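Local structure of beta carbonic anhydrase (Burkholderia pseudomallei, 6YJN) at residues I168-D171 against A172-R175; L79-L82 against S83-F87; A135-L138 against E139-L143; P27-F30 against S31-D35. The protein probably catalyses the reversible hydration of carbon dioxide to hydrogencarbonate and a proton, as a zinc enzyme of the beta-carbonic anhydrase family. All coordinates share one frame; numbering follows the deposited sequence.

Contact 1: residues I168-D171 against A172-R175; sequences IVND and AWAR
Residues Ile168 to Asp171 hand their carbonyls to the N-H groups of Ala172 to Arg175 one turn later, and these four i to i+4 bonds make the last turns of helix 167-174. The Trp173 N to Val169 O bond is 3.1 Å long and nearly straight at 170°. At the end, Arg175 N still reaches Asp171 O at 2.8 Å, although Arg175 has already left helical phi/psi and its N-H meets the oxygen less squarely.

The same i to i+4 spacing sets Val169 beside the Trp173 indole, both side chains running in one direction. Val169 CG1 is the methyl that touches: it sits over one face of the six-membered ring, 3.6 Å from the centroid and only 8° off the normal, a well-aimed CH-pi contact. Trp173 CG lies opposite its own carbonyl carbon (chi1 -69°), which swings the indole back along the helix to this methyl. The indole NE1 is bonded to the carbonyl of Leu179.

Asp171 and Arg175 carry opposite charges, but their charged atoms do not meet: OD2 of Asp171 and NH1 of Arg175 are 5.4 Å apart. Arg175 instead forms a salt bridge with Asp90 of helix 79-92, the helix that Ile168 and Ala172 also touch. The contact is thus held by backbone bonds and one CH-pi contact, while its cationic end is committed to the neighbouring helix.

Contact 2: residues L79-L82 against S83-F87; sequences LNCL and SVIQF
The first turns of helix 79-92, which rests on the central sheet and takes part in the subunit interfaces, bring Leu79 to Leu82 against Ser83 to Phe87. The carbonyl of Leu79 shows how one oxygen can serve two donors of the same residue. Ser83 N bonds to Leu79 O at 3.0 Å, coming from above the carbonyl plane, and Ser83 OG gives a weak second bond to that oxygen at 2.9 Å. The serine hydroxyl is thereby turned back onto the helix it belongs to, in a buried setting. Further along, Ile85 N reaches Cys81 O at 2.9 Å, and Gln86 N takes Leu82 O at 2.7 Å with an angle of 176°; the Val84 N to Asn80 O bond is weak.

On the sheet side, Cys81 SG meets Ile85 CD1 at 3.6 Å. The sulfur stands opposite the backbone N of Cys81 (chi1 -170°), while the ethyl arm of Ile85 leads back over the preceding turn, so that thiol and methyl meet beside Cys81 O. Cys81 also touches Ile44 and His67, and Ile85 touches Leu42, all on the strands beneath.

Other faces belong to the assembly. Gln86 binds through both ends of its amide to Val117 and Ala120 of the second subunit, Asn80 ND2 to Asp78 of that same subunit, and Leu79 packs on Leu79 of the third. Within the chain, the helix is the connection of a beta-alpha-beta crossover, joining strand 64-69 to the parallel strand 96-102 with strand 41-46 between them.

Contact 3: residues A135-L138 against E139-L143; sequences AALL and EDWPL
The Trp141 indole presents its edge to the helix end it follows: the carbonyl oxygens of Leu137 and Leu138 both lie beside the ring, close to its plane, and Trp141 also makes a cation-pi contact with Arg150 of helix 145-165. The setting is the C-terminal end of the short helix 135-139, where the chain leaves helical geometry at Asp140 and runs as a loop toward helix 145-165.

Trp141 CD1 is the ring atom that approaches Leu137 O, at 3.2 Å. With chi1 at -61°, CG anti to the carbonyl carbon, the indole runs alongside the Leu137 side chain, and the two point the same way. The touch between them is light, Leu137 CD2 standing 4.1 Å from Trp141 NE1. Leu137 goes on to pack against Leu154 and Ala216, and Leu138 against Arg150 and Leu154, so the short helix is seated on helix 145-165 by its leucines, with Leu138 the buried one.

The backbone bonds show the helix giving out. Glu139 N still bonds to Ala135 O at 3.0 Å, the donor lying in the carbonyl plane but with its N-H bent to 130°. Beyond it the regular pattern fades: Asp140 N makes a weak bond to Leu137 O at 3.2 Å. Glu139 and Asp140 are exposed. Arg147 meets this last turn of the helix twice, in a long, weak ion pair with Glu139 OE2 and through a weak hydrogen bond from its NE to the carbonyl oxygen of Leu138.

Contact 4: residues P27-F30 against S31-D35; sequences PQYF and SRLAD
Tyr29 sets the rim of its ring against Leu33, one turn further on. Its CE1 is 3.8 Å from Leu33 CG, which lies at the ring edge and in its plane, and the two side chains run alongside each other. Phe30, the next residue in sequence, lays CD1 over one face of the same ring, toward its rim.

Tyr29 occupies the N-cap position of helix 30-33. Its CG stands between the backbone N and the carbonyl carbon (chi1 80°), a placement that carries the ring toward Leu33. Tyr29 CB lies beside Arg32, and there the arginine passes at about a right angle: Arg32 CD lies 3.4 Å from Tyr29 CB, and that same CB sits at the edge of the guanidinium, in its plane. With the two planes 61° apart, the cation is not stacked on the phenol. The hydroxyl makes a weak hydrogen bond to Asp25.

Two backbone bonds start the helix, Leu33 N to Tyr29 O at 2.9 Å and Ala34 N to Phe30 O at 2.7 Å. Phe30, Leu33 and Ala34 pack on His189, Arg50 and Val188 of the second subunit, respectively. The chemistry is therefore mainly apolar along the side chains, with two backbone i to i+4 hydrogen bonds, and it sets a short helical turn of the N-terminal arm against a neighbouring subunit.

Overall arrangement
The four contacts rank by burial. Contact 2 is wholly buried between sheet and neighbouring subunits, contact 1 is partly buried, and contacts 3 and 4 are at the surface. Contacts 1 and 2 touch directly, Ile168 of the one lying on Leu82, Ile85 and Gln86 of the other, so helices 167-174 and 79-92 pack against each other here. Contacts 3 and 4 stand about 50 Å apart, centre to centre, on opposite sides of the chain's centre. Chemistry follows place: contact 2 keeps polar ends bonded across the interface, contact 1 uses a methyl on an indole, and the outer two pair an aromatic edge with the end or start of a short helix. Contacts 2 and 4 both reach the second subunit.

Contact 1: residues I168-D171 against A172-R175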
loop_
_atom_site.group_PDB
_atom_site.type_symbol
_atom_site.label_atom_id
_atom_site.label_comp_id
_atom_site.label_asym_id
_atom_site.label_seq_id
_atom_site.Cartn_x
_atom_site.Cartn_y
_atom_site.Cartn_z
ATOM N N ILE A 168 -12.864 -9.242 4.186
ATOM C CA ILE A 168 -13.586 -8.651 5.304
ATOM C C ILE A 168 -15.077 -8.900 5.148
ATOM O O ILE A 168 -15.689 -9.511 6.022
ATOM C CB ILE A 168 -13.291 -7.145 5.450
ATOM C CG1 ILE A 168 -11.791 -6.863 5.543
ATOM C CG2 ILE A 168 -14.039 -6.568 6.637
ATOM C CD1 ILE A 168 -11.411 -5.482 5.051
ATOM N N VAL A 169 -15.626 -8.425 4.026
ATOM C CA VAL A 169 -17.052 -8.482 3.744
ATOM C C VAL A 169 -17.498 -9.929 3.548
ATOM O O VAL A 169 -18.485 -10.343 4.145
ATOM C CB VAL A 169 -17.429 -7.601 2.535
ATOM C CG1 VAL A 169 -18.832 -7.893 2.009
ATOM C CG2 VAL A 169 -17.268 -6.121 2.837
ATOM N N ASN A 170 -16.781 -10.689 2.710
ATOM C CA ASN A 170 -17.184 -12.058 2.422
ATOM C C ASN A 170 -17.269 -12.870 3.706
ATOM O O ASN A 170 -18.170 -13.684 3.864
ATOM C CB ASN A 170 -16.273 -12.742 1.411
ATOM C CG ASN A 170 -16.737 -12.502 -0.008
ATOM O OD1 ASN A 170 -17.826 -12.931 -0.387
ATOM N ND2 ASN A 170 -15.922 -11.812 -0.794
ATOM N N ASP A 171 -16.328 -12.619 4.615
ATOM C CA ASP A 171 -16.262 -13.292 5.897
ATOM C C ASP A 171 -17.456 -12.920 6.769
ATOM O O ASP A 171 -17.975 -13.755 7.502
ATOM C CB ASP A 171 -14.957 -12.935 6.603
ATOM C CG ASP A 171 -13.781 -13.734 6.082
ATOM O OD1 ASP A 171 -14.020 -14.699 5.306
ATOM O OD2 ASP A 171 -12.635 -13.385 6.456
ATOM N N ALA A 172 -17.851 -11.645 6.726
ATOM C CA ALA A 172 -18.953 -11.160 7.538
ATOM C C ALA A 172 -20.231 -11.890 7.141
ATOM O O ALA A 172 -20.977 -12.336 8.019
ATOM C CB ALA A 172 -19.097 -9.667 7.397
ATOM N N TRP A 173 -20.450 -11.995 5.816
ATOM C CA TRP A 173 -21.565 -12.737 5.248
ATOM C C TRP A 173 -21.439 -14.205 5.644
ATOM O O TRP A 173 -22.364 -14.779 6.216
ATOM C CB TRP A 173 -21.681 -12.539 3.727
ATOM C CG TRP A 173 -22.102 -11.157 3.311
ATOM C CD1 TRP A 173 -22.791 -10.244 4.062
ATOM C CD2 TRP A 173 -21.870 -10.524 2.037
ATOM N NE1 TRP A 173 -22.996 -9.092 3.348
ATOM C CE2 TRP A 173 -22.448 -9.235 2.102
ATOM C CE3 TRP A 173 -21.233 -10.912 0.852
ATOM C CZ2 TRP A 173 -22.401 -8.341 1.032
ATOM C CZ3 TRP A 173 -21.192 -10.026 -0.205
ATOM C CH2 TRP A 173 -21.758 -8.754 -0.115
ATOM N N ALA A 174 -20.264 -14.789 5.390
ATOM C CA ALA A 174 -19.977 -16.145 5.829
ATOM C C ALA A 174 -20.479 -16.347 7.258
ATOM O O ALA A 174 -21.139 -17.346 7.533
ATOM C CB ALA A 174 -18.497 -16.433 5.720
ATOM N N ARG A 175 -20.177 -15.389 8.151
ATOM C CA ARG A 175 -20.420 -15.563 9.576
ATOM C C ARG A 175 -21.802 -15.031 9.971
ATOM O O ARG A 175 -22.086 -14.848 11.157
ATOM C CB ARG A 175 -19.277 -14.983 10.417
ATOM C CG ARG A 175 -19.526 -13.585 10.962
ATOM C CD ARG A 175 -18.375 -13.101 11.822
ATOM N NE ARG A 175 -18.173 -11.695 11.504
ATOM C CZ ARG A 175 -17.391 -11.232 10.528
ATOM N NH1 ARG A 175 -16.695 -12.064 9.770
ATOM N NH2 ARG A 175 -17.298 -9.929 10.330
#

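Contact 2: residues L79-L82 against S83-F87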
loop_
_atom_site.group_PDB
_atom_site.type_symbol
_atom_site.label_atom_id
_atom_site.label_comp_id
_atom_site.label_asym_id
_atom_site.label_seq_id
_atom_site.Cartn_x
_atom_site.Cartn_y
_atom_site.Cartn_z
ATOM N N LEU A 79 -4.422 -1.171 2.178
ATOM C CA LEU A 79 -4.682 -1.471 3.573
ATOM C C LEU A 79 -5.154 -0.210 4.282
ATOM O O LEU A 79 -5.664 -0.321 5.390
ATOM C CB LEU A 79 -3.430 -2.070 4.230
ATOM C CG LEU A 79 -3.677 -3.081 5.355
ATOM C CD1 LEU A 79 -4.564 -4.232 4.900
ATOM C CD2 LEU A 79 -2.366 -3.616 5.892
ATOM N N ASN A 80 -4.988 0.966 3.647
ATOM C CA ASN A 80 -5.558 2.206 4.170
ATOM C C ASN A 80 -7.084 2.083 4.306
ATOM O O ASN A 80 -7.671 2.270 5.382
ATOM C CB ASN A 80 -5.084 3.430 3.390
ATOM C CG ASN A 80 -5.724 4.725 3.857
ATOM O OD1 ASN A 80 -6.788 4.714 4.466
ATOM N ND2 ASN A 80 -5.104 5.856 3.550
ATOM N N CYS A 81 -7.726 1.730 3.193
ATOM C CA CYS A 81 -9.166 1.604 3.150
ATOM C C CYS A 81 -9.601 0.290 3.794
ATOM O O CYS A 81 -10.492 0.285 4.651
ATOM C CB CYS A 81 -9.641 1.690 1.710
ATOM S SG CYS A 81 -11.439 1.841 1.571
ATOM N N LEU A 82 -8.990 -0.822 3.366
ATOM C CA LEU A 82 -9.366 -2.109 3.927
ATOM C C LEU A 82 -9.439 -1.999 5.454
ATOM O O LEU A 82 -10.372 -2.525 6.065
ATOM C CB LEU A 82 -8.359 -3.186 3.503
ATOM C CG LEU A 82 -8.388 -3.661 2.048
ATOM C CD1 LEU A 82 -7.436 -4.832 1.861
ATOM C CD2 LEU A 82 -9.790 -4.036 1.585
ATOM N N SER A 83 -8.450 -1.312 6.060
ATOM C CA SER A 83 -8.378 -1.101 7.498
ATOM C C SER A 83 -9.666 -0.462 8.007
ATOM O O SER A 83 -10.316 -1.009 8.892
ATOM C CB SER A 83 -7.201 -0.247 7.867
ATOM O OG SER A 83 -6.085 -1.058 8.197
ATOM N N VAL A 84 -10.010 0.698 7.433
ATOM C CA VAL A 84 -11.257 1.403 7.694
ATOM C C VAL A 84 -12.431 0.418 7.665
ATOM O O VAL A 84 -13.258 0.413 8.583
ATOM C CB VAL A 84 -11.452 2.587 6.720
ATOM C CG1 VAL A 84 -12.823 3.218 6.845
ATOM C CG2 VAL A 84 -10.383 3.663 6.867
ATOM N N ILE A 85 -12.470 -0.446 6.639
ATOM C CA ILE A 85 -13.603 -1.339 6.405
ATOM C C ILE A 85 -13.654 -2.449 7.451
ATOM O O ILE A 85 -14.712 -2.705 8.035
ATOM C CB ILE A 85 -13.597 -1.903 4.975
ATOM C CG1 ILE A 85 -13.652 -0.783 3.935
ATOM C CG2 ILE A 85 -14.687 -2.945 4.761
ATOM C CD1 ILE A 85 -13.036 -1.166 2.604
ATOM N N GLN A 86 -12.522 -3.130 7.653
ATOM C CA GLN A 86 -12.465 -4.153 8.681
ATOM C C GLN A 86 -12.846 -3.549 10.036
ATOM O O GLN A 86 -13.470 -4.216 10.860
ATOM C CB GLN A 86 -11.103 -4.841 8.678
ATOM C CG GLN A 86 -11.023 -6.000 9.664
ATOM C CD GLN A 86 -10.638 -5.564 11.061
ATOM O OE1 GLN A 86 -9.901 -4.591 11.240
ATOM N NE2 GLN A 86 -11.138 -6.286 12.057
ATOM N N PHE A 87 -12.515 -2.268 10.247
ATOM C CA PHE A 87 -12.846 -1.593 11.489
ATOM C C PHE A 87 -14.339 -1.253 11.544
ATOM O O PHE A 87 -14.987 -1.408 12.578
ATOM C CB PHE A 87 -11.984 -0.337 11.626
ATOM C CG PHE A 87 -11.869 0.264 13.007
ATOM C CD1 PHE A 87 -12.955 0.886 13.616
ATOM C CD2 PHE A 87 -10.648 0.261 13.679
ATOM C CE1 PHE A 87 -12.825 1.458 14.875
ATOM C CE2 PHE A 87 -10.516 0.850 14.930
ATOM C CZ PHE A 87 -11.607 1.451 15.523
#

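Contact 3: residues A135-L138 against E139-L143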
loop_
_atom_site.group_PDB
_atom_site.type_symbol
_atom_site.label_atom_id
_atom_site.label_comp_id
_atom_site.label_asym_id
_atom_site.label_seq_id
_atom_site.Cartn_x
_atom_site.Cartn_y
_atom_site.Cartn_z
ATOM N N ALA A 135 -15.426 0.375 -21.796
ATOM C CA ALA A 135 -15.053 1.197 -22.944
ATOM C C ALA A 135 -16.210 1.354 -23.931
ATOM O O ALA A 135 -16.671 2.471 -24.129
ATOM C CB ALA A 135 -13.801 0.681 -23.614
ATOM N N ALA A 136 -16.692 0.244 -24.513
ATOM C CA ALA A 136 -17.743 0.267 -25.528
ATOM C C ALA A 136 -19.012 0.927 -25.000
ATOM O O ALA A 136 -19.634 1.731 -25.697
ATOM C CB ALA A 136 -18.064 -1.126 -26.000
ATOM N N LEU A 137 -19.409 0.539 -23.784
ATOM C CA LEU A 137 -20.555 1.158 -23.144
ATOM C C LEU A 137 -20.404 2.677 -23.198
ATOM O O LEU A 137 -21.310 3.370 -23.669
ATOM C CB LEU A 137 -20.659 0.655 -21.702
ATOM C CG LEU A 137 -21.807 1.245 -20.885
ATOM C CD1 LEU A 137 -22.134 0.344 -19.713
ATOM C CD2 LEU A 137 -21.463 2.638 -20.385
ATOM N N LEU A 138 -19.248 3.170 -22.731
ATOM C CA LEU A 138 -19.004 4.600 -22.597
ATOM C C LEU A 138 -18.944 5.264 -23.967
ATOM O O LEU A 138 -19.112 6.479 -24.075
ATOM C CB LEU A 138 -17.697 4.837 -21.833
ATOM C CG LEU A 138 -17.715 4.497 -20.342
ATOM C CD1 LEU A 138 -16.333 4.703 -19.733
ATOM C CD2 LEU A 138 -18.769 5.302 -19.585
ATOM N N GLU A 139 -18.698 4.448 -24.997
ATOM C CA GLU A 139 -18.679 4.893 -26.376
ATOM C C GLU A 139 -20.043 5.454 -26.765
ATOM O O GLU A 139 -20.148 6.613 -27.153
ATOM C CB GLU A 139 -18.315 3.738 -27.306
ATOM C CG GLU A 139 -17.731 4.214 -28.616
ATOM C CD GLU A 139 -16.815 5.416 -28.455
ATOM O OE1 GLU A 139 -16.767 6.246 -29.379
ATOM O OE2 GLU A 139 -16.140 5.518 -27.399
ATOM N N ASP A 140 -21.085 4.624 -26.640
ATOM C CA ASP A 140 -22.387 4.942 -27.206
ATOM C C ASP A 140 -22.987 6.167 -26.507
ATOM O O ASP A 140 -24.156 6.489 -26.701
ATOM C CB ASP A 140 -23.284 3.699 -27.280
ATOM C CG ASP A 140 -22.781 2.557 -28.156
ATOM O OD1 ASP A 140 -21.544 2.391 -28.279
ATOM O OD2 ASP A 140 -23.637 1.822 -28.700
ATOM N N TRP A 141 -22.160 6.869 -25.722
ATOM C CA TRP A 141 -22.500 8.177 -25.184
ATOM C C TRP A 141 -21.592 9.236 -25.805
ATOM O O TRP A 141 -20.943 9.977 -25.072
ATOM C CB TRP A 141 -22.365 8.189 -23.652
ATOM C CG TRP A 141 -23.258 7.225 -22.933
ATOM C CD1 TRP A 141 -22.983 5.926 -22.612
ATOM C CD2 TRP A 141 -24.580 7.491 -22.437
ATOM N NE1 TRP A 141 -24.042 5.364 -21.952
ATOM C CE2 TRP A 141 -25.036 6.299 -21.832
ATOM C CE3 TRP A 141 -25.419 8.609 -22.451
ATOM C CZ2 TRP A 141 -26.297 6.201 -21.247
ATOM C CZ3 TRP A 141 -26.665 8.507 -21.873
ATOM C CH2 TRP A 141 -27.099 7.319 -21.283
ATOM N N PRO A 142 -21.554 9.394 -27.152
ATOM C CA PRO A 142 -20.441 10.083 -27.823
ATOM C C PRO A 142 -20.098 11.501 -27.359
ATOM O O PRO A 142 -19.353 12.204 -28.037
ATOM C CB PRO A 142 -20.833 10.095 -29.315
ATOM C CG PRO A 142 -21.867 8.999 -29.442
ATOM C CD PRO A 142 -22.586 8.957 -28.109
ATOM N N LEU A 143 -20.584 11.896 -26.175
ATOM C CA LEU A 143 -20.527 13.291 -25.771
ATOM C C LEU A 143 -19.281 13.588 -24.940
ATOM O O LEU A 143 -18.173 13.169 -25.264
ATOM C CB LEU A 143 -21.800 13.618 -24.985
#

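Contact 4: residues P27-F30 against S31-D35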
loop_
_atom_site.group_PDB
_atom_site.type_symbol
_atom_site.label_atom_id
_atom_site.label_comp_id
_atom_site.label_asym_id
_atom_site.label_seq_id
_atom_site.Cartn_x
_atom_site.Cartn_y
_atom_site.Cartn_z
ATOM N N PRO A 27 -27.419 25.593 22.235
ATOM C CA PRO A 27 -28.137 24.386 22.670
ATOM C C PRO A 27 -27.239 23.245 23.162
ATOM O O PRO A 27 -27.125 22.238 22.476
ATOM C CB PRO A 27 -28.892 23.975 21.384
ATOM C CG PRO A 27 -29.197 25.278 20.679
ATOM C CD PRO A 27 -27.959 26.103 20.956
ATOM N N GLN A 28 -26.676 23.390 24.378
ATOM C CA GLN A 28 -25.454 22.721 24.824
ATOM C C GLN A 28 -25.540 21.208 24.635
ATOM O O GLN A 28 -26.394 20.564 25.242
ATOM C CB GLN A 28 -25.116 23.090 26.271
ATOM N N TYR A 29 -24.625 20.658 23.814
ATOM C CA TYR A 29 -24.814 19.334 23.239
ATOM C C TYR A 29 -23.548 18.733 22.624
ATOM O O TYR A 29 -23.608 17.609 22.127
ATOM C CB TYR A 29 -25.805 19.398 22.078
ATOM C CG TYR A 29 -25.196 19.885 20.790
ATOM C CD1 TYR A 29 -24.433 19.053 19.989
ATOM C CD2 TYR A 29 -25.387 21.186 20.368
ATOM C CE1 TYR A 29 -23.881 19.502 18.800
ATOM C CE2 TYR A 29 -24.851 21.650 19.176
ATOM C CZ TYR A 29 -24.091 20.803 18.389
ATOM O OH TYR A 29 -23.533 21.191 17.207
ATOM N N PHE A 30 -22.418 19.448 22.586
ATOM C CA PHE A 30 -21.207 18.745 22.185
ATOM C C PHE A 30 -21.122 17.469 23.014
ATOM O O PHE A 30 -20.512 16.489 22.598
ATOM C CB PHE A 30 -19.946 19.596 22.352
ATOM C CG PHE A 30 -19.810 20.752 21.393
ATOM C CD1 PHE A 30 -20.473 20.763 20.174
ATOM C CD2 PHE A 30 -19.000 21.830 21.711
ATOM C CE1 PHE A 30 -20.344 21.838 19.305
ATOM C CE2 PHE A 30 -18.867 22.901 20.839
ATOM C CZ PHE A 30 -19.538 22.904 19.637
ATOM N N SER A 31 -21.786 17.528 24.176
ATOM C CA SER A 31 -22.125 16.425 25.062
ATOM C C SER A 31 -22.969 15.359 24.359
ATOM O O SER A 31 -22.648 14.181 24.474
ATOM C CB SER A 31 -22.838 16.953 26.281
ATOM O OG SER A 31 -22.746 16.033 27.357
ATOM N N ARG A 32 -24.058 15.766 23.681
ATOM C CA ARG A 32 -24.848 14.900 22.811
ATOM C C ARG A 32 -23.935 14.164 21.827
ATOM O O ARG A 32 -24.048 12.947 21.644
ATOM C CB ARG A 32 -25.807 15.719 21.938
ATOM C CG ARG A 32 -27.178 16.005 22.531
ATOM C CD ARG A 32 -28.012 16.853 21.579
ATOM N NE ARG A 32 -29.170 17.421 22.255
ATOM C CZ ARG A 32 -30.372 16.855 22.299
ATOM N NH1 ARG A 32 -30.589 15.706 21.682
ATOM N NH2 ARG A 32 -31.360 17.442 22.953
ATOM N N LEU A 33 -23.050 14.932 21.177
ATOM C CA LEU A 33 -22.127 14.395 20.192
ATOM C C LEU A 33 -21.181 13.397 20.854
ATOM O O LEU A 33 -21.112 12.249 20.424
ATOM C CB LEU A 33 -21.347 15.534 19.523
ATOM C CG LEU A 33 -22.035 16.229 18.344
ATOM C CD1 LEU A 33 -21.017 17.001 17.513
ATOM C CD2 LEU A 33 -22.819 15.259 17.459
ATOM N N ALA A 34 -20.478 13.845 21.902
ATOM C CA ALA A 34 -19.478 13.024 22.570
ATOM C C ALA A 34 -20.090 11.714 23.063
ATOM O O ALA A 34 -19.365 10.813 23.487
ATOM C CB ALA A 34 -18.800 13.793 23.681
ATOM N N ASP A 35 -21.425 11.605 22.959
ATOM C CA ASP A 35 -22.183 10.504 23.537
ATOM C C ASP A 35 -22.779 9.631 22.437
ATOM O O ASP A 35 -23.687 8.848 22.699
ATOM C CB ASP A 35 -23.319 11.023 24.427
ATOM C CG ASP A 35 -22.887 11.420 25.832
ATOM O OD1 ASP A 35 -21.850 10.889 26.328
ATOM O OD2 ASP A 35 -23.598 12.254 26.430
#